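Long-range contacts in uncharacterized protein (Vibrio parahaemolyticus M0605, PDB 3X0T), which is the PirA subunit of a plasmid-encoded toxin and, with its jelly-roll fold, probably takes part in pore formation: residues E50-Y55 with I97-S102; T24-K29 with Q92-I97. All blocks are in the same frame, centred on the assembly; numbering follows the deposited sequence. Where two conformers were deposited one is given.

Interaction 1. Residues E50-Y55 with I97-S102; sequences ELTIQY and INNGAS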
ATOM      1  N   GLU A  50       0.102   1.449  16.139  1.00 10.95           N
ATOM      2  CA  GLU A  50       0.158   2.200  14.853  1.00 10.93           C
ATOM      3  C   GLU A  50       0.925   1.396  13.773  1.00  9.87           C
ATOM      4  O   GLU A  50       1.794   0.561  14.070  1.00 10.38           O
ATOM      5  CB  GLU A  50       0.847   3.543  15.022  1.00 13.69           C
ATOM      6  CG  GLU A  50       2.293   3.505  15.327  1.00 14.38           C
ATOM      7  CD  GLU A  50       2.910   4.819  15.741  1.00 16.16           C
ATOM      8  OE1 GLU A  50       2.268   5.872  15.909  1.00 17.65           O
ATOM      9  OE2 GLU A  50       4.134   4.748  16.033  1.00 21.94           O
ATOM     10  N   LEU A  51       0.683   1.733  12.523  1.00 10.55           N
ATOM     11  CA  LEU A  51       1.355   1.167  11.343  1.00  9.11           C
ATOM     12  C   LEU A  51       1.762   2.314  10.438  1.00 10.04           C
ATOM     13  O   LEU A  51       1.037   3.302  10.311  1.00 12.55           O
ATOM     14  CB  LEU A  51       0.373   0.252  10.596  1.00  9.82           C
ATOM     15  CG  LEU A  51      -0.121  -0.987  11.376  1.00  9.63           C
ATOM     16  CD1 LEU A  51      -1.272  -1.660  10.664  1.00 10.92           C
ATOM     17  CD2 LEU A  51       0.983  -1.906  11.704  1.00 11.04           C
ATOM     18  N   THR A  52       2.873   2.112   9.702  1.00  9.36           N
ATOM     19  CA  THR A  52       3.189   3.028   8.588  1.00 10.12           C
ATOM     20  C   THR A  52       2.808   2.387   7.245  1.00  9.43           C
ATOM     21  O   THR A  52       3.089   1.201   7.066  1.00 10.50           O
ATOM     22  CB  THR A  52       4.667   3.338   8.600  1.00 11.32           C
ATOM     23  OG1 THR A  52       4.940   4.088   9.796  1.00 12.30           O
ATOM     24  CG2 THR A  52       5.082   4.192   7.400  1.00 14.37           C
ATOM     25  N   ILE A  53       2.168   3.127   6.360  1.00  8.47           N
ATOM     26  CA  ILE A  53       1.965   2.666   5.002  1.00  8.44           C
ATOM     27  C   ILE A  53       2.840   3.488   4.083  1.00  8.07           C
ATOM     28  O   ILE A  53       2.937   4.728   4.238  1.00  9.18           O
ATOM     29  CB  ILE A  53       0.479   2.694   4.612  1.00  8.86           C
ATOM     30  CG1 ILE A  53       0.268   1.948   3.282  1.00  8.10           C
ATOM     31  CG2 ILE A  53      -0.125   4.096   4.612  1.00 11.21           C
ATOM     32  CD1 ILE A  53      -1.188   1.690   2.963  1.00  9.54           C
ATOM     33  N   GLN A  54       3.485   2.826   3.135  1.00  7.62           N
ATOM     34  CA  GLN A  54       4.331   3.552   2.164  1.00  7.99           C
ATOM     35  C   GLN A  54       4.029   3.122   0.743  1.00  6.99           C
ATOM     36  O   GLN A  54       3.781   1.940   0.458  1.00  7.85           O
ATOM     37  CB  GLN A  54       5.857   3.334   2.385  1.00  7.94           C
ATOM     38  CG  GLN A  54       6.290   3.773   3.783  1.00  9.84           C
ATOM     39  CD  GLN A  54       7.737   3.862   3.916  1.00  9.33           C
ATOM     40  OE1 GLN A  54       8.536   3.082   3.350  1.00  9.67           O
ATOM     41  NE2 GLN A  54       8.142   4.879   4.723  1.00 11.56           N
ATOM     42  N   TYR A  55       4.073   4.095  -0.152  1.00  7.05           N
ATOM     43  CA  TYR A  55       4.051   3.868  -1.597  1.00  7.01           C
ATOM     44  C   TYR A  55       5.497   3.949  -2.068  1.00  6.35           C
ATOM     45  O   TYR A  55       6.112   4.978  -1.870  1.00  7.58           O
ATOM     46  CB  TYR A  55       3.167   4.911  -2.296  1.00  7.49           C
ATOM     47  CG  TYR A  55       2.610   4.444  -3.582  1.00  7.32           C
ATOM     48  CD1 TYR A  55       3.439   4.243  -4.714  1.00  7.79           C
ATOM     49  CD2 TYR A  55       1.263   4.101  -3.703  1.00  7.73           C
ATOM     50  CE1 TYR A  55       2.920   3.714  -5.890  1.00  8.00           C
ATOM     51  CE2 TYR A  55       0.755   3.562  -4.869  1.00  8.19           C
ATOM     52  CZ  TYR A  55       1.586   3.368  -5.962  1.00  8.73           C
ATOM     53  OH  TYR A  55       1.044   2.821  -7.105  1.00  9.84           O
ATOM     54  N   ILE A  97       4.363  -1.204   7.346  1.00  8.02           N
ATOM     55  CA  ILE A  97       5.528  -1.403   8.202  1.00  8.77           C
ATOM     56  C   ILE A  97       5.047  -1.215   9.658  1.00  8.35           C
ATOM     57  O   ILE A  97       4.339  -0.284  10.008  1.00  9.25           O
ATOM     58  CB  ILE A  97       6.615  -0.340   7.875  1.00  9.71           C
ATOM     59  CG1 ILE A  97       6.973  -0.413   6.389  1.00 10.81           C
ATOM     60  CG2 ILE A  97       7.842  -0.583   8.751  1.00 12.30           C
ATOM     61  CD1 ILE A  97       7.875   0.719   5.930  1.00 14.52           C
ATOM     62  N   ASN A  98       5.485  -2.189  10.473  1.00  9.51           N
ATOM     63  CA  ASN A  98       5.110  -2.182  11.894  1.00  9.61           C
ATOM     64  C   ASN A  98       6.368  -2.023  12.707  1.00  9.47           C
ATOM     65  O   ASN A  98       7.137  -2.966  12.858  1.00 11.04           O
ATOM     66  CB  ASN A  98       4.395  -3.493  12.260  1.00 10.09           C
ATOM     67  CG  ASN A  98       3.940  -3.517  13.693  1.00  9.91           C
ATOM     68  OD1 ASN A  98       4.082  -2.536  14.397  1.00 11.01           O
ATOM     69  ND2 ASN A  98       3.342  -4.635  14.092  1.00 11.01           N
ATOM     70  N   ASN A  99       6.592  -0.815  13.195  1.00 11.14           N
ATOM     71  CA  ASN A  99       7.790  -0.517  14.011  1.00 12.84           C
ATOM     72  C   ASN A  99       7.492  -0.663  15.487  1.00 13.96           C
ATOM     73  O   ASN A  99       8.397  -0.404  16.311  1.00 16.60           O
ATOM     74  CB  ASN A  99       8.235   0.918  13.759  1.00 14.04           C
ATOM     75  CG  ASN A  99       8.644   1.089  12.305  1.00 16.35           C
ATOM     76  OD1 ASN A  99       8.083   1.928  11.546  1.00 19.90           O
ATOM     77  ND2 ASN A  99       9.592   0.300  11.906  1.00 15.41           N
ATOM     78  N   GLY A 100       6.298  -1.035  15.893  1.00 13.53           N
ATOM     79  CA  GLY A 100       5.956  -1.121  17.279  1.00 15.26           C
ATOM     80  C   GLY A 100       6.081  -2.510  17.814  1.00 14.51           C
ATOM     81  O   GLY A 100       6.362  -3.511  17.139  1.00 15.23           O
ATOM     82  N   ALA A 101       5.738  -2.602  19.125  1.00 17.38           N
ATOM     83  CA  ALA A 101       5.862  -3.901  19.767  1.00 19.11           C
ATOM     84  C   ALA A 101       4.624  -4.788  19.614  1.00 18.81           C
ATOM     85  O   ALA A 101       4.747  -6.007  19.861  1.00 19.84           O
ATOM     86  CB  ALA A 101       6.092  -3.788  21.299  1.00 23.84           C
ATOM     87  N   SER A 102       3.456  -4.200  19.312  1.00 17.12           N
ATOM     88  CA  SER A 102       2.232  -4.994  19.151  1.00 17.20           C
ATOM     89  C   SER A 102       2.189  -5.576  17.729  1.00 14.25           C
ATOM     90  O   SER A 102       2.576  -4.931  16.772  1.00 13.21           O
ATOM     91  CB  SER A 102       0.967  -4.133  19.289  1.00 18.17           C
ATOM     92  OG  SER A 102       0.877  -3.587  20.600  1.00 25.54           O
TER
HETATM   93  O   HOH W   1       1.947  -1.517  15.881  1.00 11.98           O
HETATM   94  O   HOH W   2       4.519   1.101  13.801  1.00 12.39           O
HETATM   95  O   HOH W   3       5.119   3.205  12.322  1.00 19.16           O

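Interaction 2. Residues T24-K29 with Q92-I97; sequences TEVDSK and QRIVVI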
ATOM      1  N   THR A  24       5.110  -5.826   5.335  1.00  8.64           N
ATOM      2  CA  THR A  24       4.220  -6.671   4.572  1.00  9.01           C
ATOM      3  C   THR A  24       3.880  -5.943   3.272  1.00  8.07           C
ATOM      4  O   THR A  24       3.415  -4.819   3.285  1.00  8.24           O
ATOM      5  CB  THR A  24       2.913  -6.986   5.346  1.00  9.27           C
ATOM      6  OG1 THR A  24       3.336  -7.691   6.495  1.00 10.46           O
ATOM      7  CG2 THR A  24       1.958  -7.842   4.479  1.00 10.47           C
ATOM      8  N   GLU A  25       4.118  -6.623   2.137  1.00  8.38           N
ATOM      9  CA  GLU A  25       3.731  -6.099   0.806  0.70  7.92           C
ATOM     10  C   GLU A  25       2.274  -6.320   0.580  1.00  7.63           C
ATOM     11  O   GLU A  25       1.803  -7.461   0.619  1.00 10.56           O
ATOM     12  CB  GLU A  25       4.399  -6.793  -0.373  0.70 10.31           C
ATOM     13  CG  GLU A  25       5.825  -6.522  -0.380  0.70 10.41           C
ATOM     14  CD  GLU A  25       6.488  -7.107  -1.611  0.70 11.52           C
ATOM     15  OE1 GLU A  25       6.223  -8.299  -1.957  0.70 18.99           O
ATOM     16  OE2 GLU A  25       7.340  -6.491  -2.091  0.70  9.22           O
ATOM     17  N   VAL A  26       1.506  -5.262   0.337  1.00  7.61           N
ATOM     18  CA  VAL A  26       0.056  -5.392   0.156  1.00  8.77           C
ATOM     19  C   VAL A  26      -0.405  -5.120  -1.267  1.00  8.00           C
ATOM     20  O   VAL A  26      -1.522  -5.424  -1.619  1.00  8.79           O
ATOM     21  CB  VAL A  26      -0.732  -4.561   1.172  1.00  8.54           C
ATOM     22  CG1 VAL A  26      -0.341  -4.984   2.600  1.00  9.30           C
ATOM     23  CG2 VAL A  26      -0.537  -3.066   0.967  1.00  9.41           C
ATOM     24  N   ASP A  27       0.487  -4.554  -2.124  1.00  7.61           N
ATOM     25  CA  ASP A  27       0.201  -4.436  -3.526  1.00  8.09           C
ATOM     26  C   ASP A  27       1.540  -4.338  -4.230  1.00  7.12           C
ATOM     27  O   ASP A  27       2.516  -3.879  -3.606  1.00  7.77           O
ATOM     28  CB  ASP A  27      -0.642  -3.215  -3.882  1.00  8.85           C
ATOM     29  CG  ASP A  27      -1.429  -3.276  -5.170  1.00  9.16           C
ATOM     30  OD1 ASP A  27      -1.288  -4.293  -5.880  1.00 10.45           O
ATOM     31  OD2 ASP A  27      -2.143  -2.299  -5.470  1.00 11.41           O
ATOM     32  N   SER A  28       1.596  -4.700  -5.509  1.00  8.02           N
ATOM     33  CA  SER A  28       2.800  -4.590  -6.283  1.00  9.30           C
ATOM     34  C   SER A  28       2.512  -4.607  -7.745  1.00  8.47           C
ATOM     35  O   SER A  28       1.540  -5.259  -8.179  1.00  9.93           O
ATOM     36  CB  SER A  28       3.865  -5.530  -5.912  1.00 12.11           C
ATOM     37  OG  SER A  28       3.471  -6.749  -6.409  1.00 14.84           O
ATOM     38  N   LYS A  29       3.335  -3.954  -8.518  1.00  7.76           N
ATOM     39  CA  LYS A  29       3.165  -3.906  -9.939  1.00  7.53           C
ATOM     40  C   LYS A  29       4.484  -3.749 -10.626  1.00  7.27           C
ATOM     41  O   LYS A  29       5.251  -2.772 -10.302  1.00  8.10           O
ATOM     42  CB  LYS A  29       2.204  -2.810 -10.405  1.00 10.09           C
ATOM     43  CG  LYS A  29       2.061  -2.765 -11.931  1.00 13.12           C
ATOM     44  CD  LYS A  29       0.855  -2.282 -12.584  1.00 14.02           C
ATOM     45  CE  LYS A  29       0.797  -0.785 -12.492  1.00 12.94           C
ATOM     46  NZ  LYS A  29      -0.470  -0.195 -13.077  1.00 11.38           N
ATOM     47  N   GLN A  92       6.621  -0.722  -8.687  1.00  6.38           N
ATOM     48  CA  GLN A  92       5.995  -0.013  -7.576  1.00  6.63           C
ATOM     49  C   GLN A  92       5.382  -1.029  -6.642  1.00  6.06           C
ATOM     50  O   GLN A  92       5.022  -2.142  -7.048  1.00  7.08           O
ATOM     51  CB  GLN A  92       5.020   1.065  -8.074  1.00  6.68           C
ATOM     52  CG  GLN A  92       3.831   0.482  -8.893  1.00  7.25           C
ATOM     53  CD  GLN A  92       3.230   1.547  -9.696  1.00  7.45           C
ATOM     54  OE1 GLN A  92       2.643   2.529  -9.137  1.00  8.64           O
ATOM     55  NE2 GLN A  92       3.294   1.485 -11.006  1.00  7.97           N
ATOM     56  N   ARG A  93       5.219  -0.609  -5.383  1.00  6.04           N
ATOM     57  CA  ARG A  93       4.568  -1.470  -4.414  1.00  6.11           C
ATOM     58  C   ARG A  93       4.018  -0.615  -3.287  1.00  6.15           C
ATOM     59  O   ARG A  93       4.450   0.543  -3.113  1.00  7.02           O
ATOM     60  CB  ARG A  93       5.533  -2.533  -3.861  1.00  6.87           C
ATOM     61  CG  ARG A  93       6.683  -2.026  -3.005  1.00  7.15           C
ATOM     62  CD  ARG A  93       7.447  -3.140  -2.392  1.00  7.28           C
ATOM     63  NE  ARG A  93       8.522  -2.618  -1.565  1.00  7.56           N
ATOM     64  CZ  ARG A  93       9.225  -3.376  -0.710  1.00  7.94           C
ATOM     65  NH1 ARG A  93       9.025  -4.670  -0.660  1.00 10.42           N
ATOM     66  NH2 ARG A  93      10.063  -2.754   0.117  1.00  9.77           N
ATOM     67  N   ILE A  94       3.143  -1.182  -2.507  1.00  6.59           N
ATOM     68  CA  ILE A  94       2.664  -0.600  -1.274  1.00  7.09           C
ATOM     69  C   ILE A  94       3.055  -1.553  -0.168  1.00  7.03           C
ATOM     70  O   ILE A  94       2.751  -2.765  -0.258  1.00  7.49           O
ATOM     71  CB  ILE A  94       1.125  -0.333  -1.295  1.00  7.16           C
ATOM     72  CG1 ILE A  94       0.769   0.637  -2.416  1.00  8.16           C
ATOM     73  CG2 ILE A  94       0.683   0.179   0.047  1.00  8.63           C
ATOM     74  CD1 ILE A  94      -0.696   0.827  -2.637  1.00 10.87           C
ATOM     75  N   VAL A  95       3.686  -1.037   0.870  1.00  6.87           N
ATOM     76  CA  VAL A  95       4.043  -1.843   2.024  1.00  7.25           C
ATOM     77  C   VAL A  95       3.399  -1.246   3.284  1.00  7.00           C
ATOM     78  O   VAL A  95       3.177  -0.045   3.360  1.00  7.90           O
ATOM     79  CB  VAL A  95       5.579  -1.968   2.218  1.00  6.82           C
ATOM     80  CG1 VAL A  95       6.207  -2.759   1.099  1.00  9.19           C
ATOM     81  CG2 VAL A  95       6.245  -0.641   2.416  1.00  9.76           C
ATOM     82  N   VAL A  96       3.174  -2.108   4.244  1.00  7.24           N
ATOM     83  CA  VAL A  96       2.783  -1.705   5.579  1.00  8.10           C
ATOM     84  C   VAL A  96       3.903  -2.146   6.512  1.00  7.87           C
ATOM     85  O   VAL A  96       4.380  -3.294   6.424  1.00  8.33           O
ATOM     86  CB  VAL A  96       1.401  -2.323   5.996  1.00  8.02           C
ATOM     87  CG1 VAL A  96       1.009  -1.802   7.365  1.00  8.80           C
ATOM     88  CG2 VAL A  96       0.337  -1.965   4.974  1.00  9.62           C
ATOM     89  N   ILE A  97       4.363  -1.204   7.346  1.00  8.02           N
ATOM     90  CA  ILE A  97       5.528  -1.403   8.202  1.00  8.77           C
ATOM     91  C   ILE A  97       5.047  -1.215   9.658  1.00  8.35           C
ATOM     92  O   ILE A  97       4.339  -0.284  10.008  1.00  9.25           O
ATOM     93  CB  ILE A  97       6.615  -0.340   7.875  1.00  9.71           C
ATOM     94  CG1 ILE A  97       6.973  -0.413   6.389  1.00 10.81           C
ATOM     95  CG2 ILE A  97       7.842  -0.583   8.751  1.00 12.30           C
ATOM     96  CD1 ILE A  97       7.875   0.719   5.930  1.00 14.52           C
TER
HETATM   97  O   HOH W   4       4.943  -0.546 -12.098  1.00  9.53           O

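Interaction 1. Residues E50-Y55 with I97-S102
T52 and I97 grip each other by two backbone hydrogen bonds, T52 N to I97 O at 2.8 Å and I97 N to T52 O at 2.7 Å. They make an antiparallel hydrogen-bonded pair between strands 51-58 and 91-98, the two inner strands of one sheet of the jelly roll. Both bonds are nearly straight, and each donor lies in the plane of its carbonyl. Beyond L51 and N98 the chains part, and a side-chain amide and ordered water take over from backbone bonding. N98 opens the turn: its OD1 accepts from G100 N at 3.1 Å, an Asx turn in which the donor sits 39° above the carboxamide plane. The other end of the same amide donates from ND2 to S102 O at 2.8 Å, almost within the amide plane. Because ND2 also donates to V17 O on strand 11-17 of the facing sheet, the carboxamide is held against rotation from both ends.

Three ordered waters link the two chains here. One lies within bonding distance of both E50 O and N98 OD1, but has more acceptors around it than it can donate to. A second accepts from N99 N while donating to E50 O, and a third joins T52 OG1 firmly but N99 OD1 weakly. Packing completes the join. On the buried face, the CD2 branch of L51 rests on N98 CB at 3.8 Å. On the other face, I97 has CG1 anti to its carbonyl carbon (chi1 -56°), which carries CD1 toward the extended side chain of Q54. The polar atoms of that amide bond to S71 and Q56, while I97 CD1 lies against it, 3.6 Å from Q54 OE1.

Interaction 2. Residues T24-K29 with Q92-I97
E25 and V95 face each other on antiparallel strands whose axes lie 4.5 Å apart, and a classic beta bulge follows, V26 and D27 together facing I94. The carbonyl of I94 serves both bulge residues, accepting from V26 N at 2.9 Å and only weakly from D27 N at 3.4 Å. The extra residue shifts the register by one, after which K29 and Q92 pair through two backbone bonds. The two methyls of V26 point into the core between the sheets: CG2 meets I94 CG2 at 3.6 Å, CG1 meets V96 CG2 at 3.9 Å.

On the opposite face, R93, extended from CG to NE, makes a salt bridge from NH1 to E25 OE2 at 2.9 Å, in one of two modelled E25 conformers, so the tie may be partial. The oxygen lies at the guanidinium's edge, in its plane, although the flat groups are turned 82° apart. V95 CG1 sits over the centre of one guanidinium face, 3.5 Å above it; R93 also bonds to Q56 and makes a cation-pi contact with W66. At the far end K29 and Q92 lie side by side, and a water links K29 O to Q92 NE2. K29 NZ reaches E36 in a salt bridge and bonds to V37 O; Q92 NE2 bonds to E36 O, and Q92 OE1 to Y55 OH.

Strand 51-58 flanks strand 91-98 on its other edge. Across the sandwich, V26 packs on W15 and I108, I94 on V41 and V96 on I43: strands 11-17, 104-110 and 41-45 of the second sheet close over this face.

How the interactions relate
Strand 91-98 is common to both contacts: interaction 1 uses one edge of it and interaction 2 the other, with I97 shared and the centres about 12 Å apart. Three neighbouring strands, 22-30, 91-98 and 51-58, are thereby joined into one sheet. Between the two contacts the ladder continues with Q54 N and V95 O at 2.9 Å, probably a hydrogen bond. A side-chain tie, Y55 OH to Q92 OE1 at 2.6 Å, spans the same strands farther along. Interaction 1 is centred about 12 Å from the centre of the chain, interaction 2 about 5 Å. A nitrate ion, probably from crystallisation, lies about 4 Å from the K29 side chain.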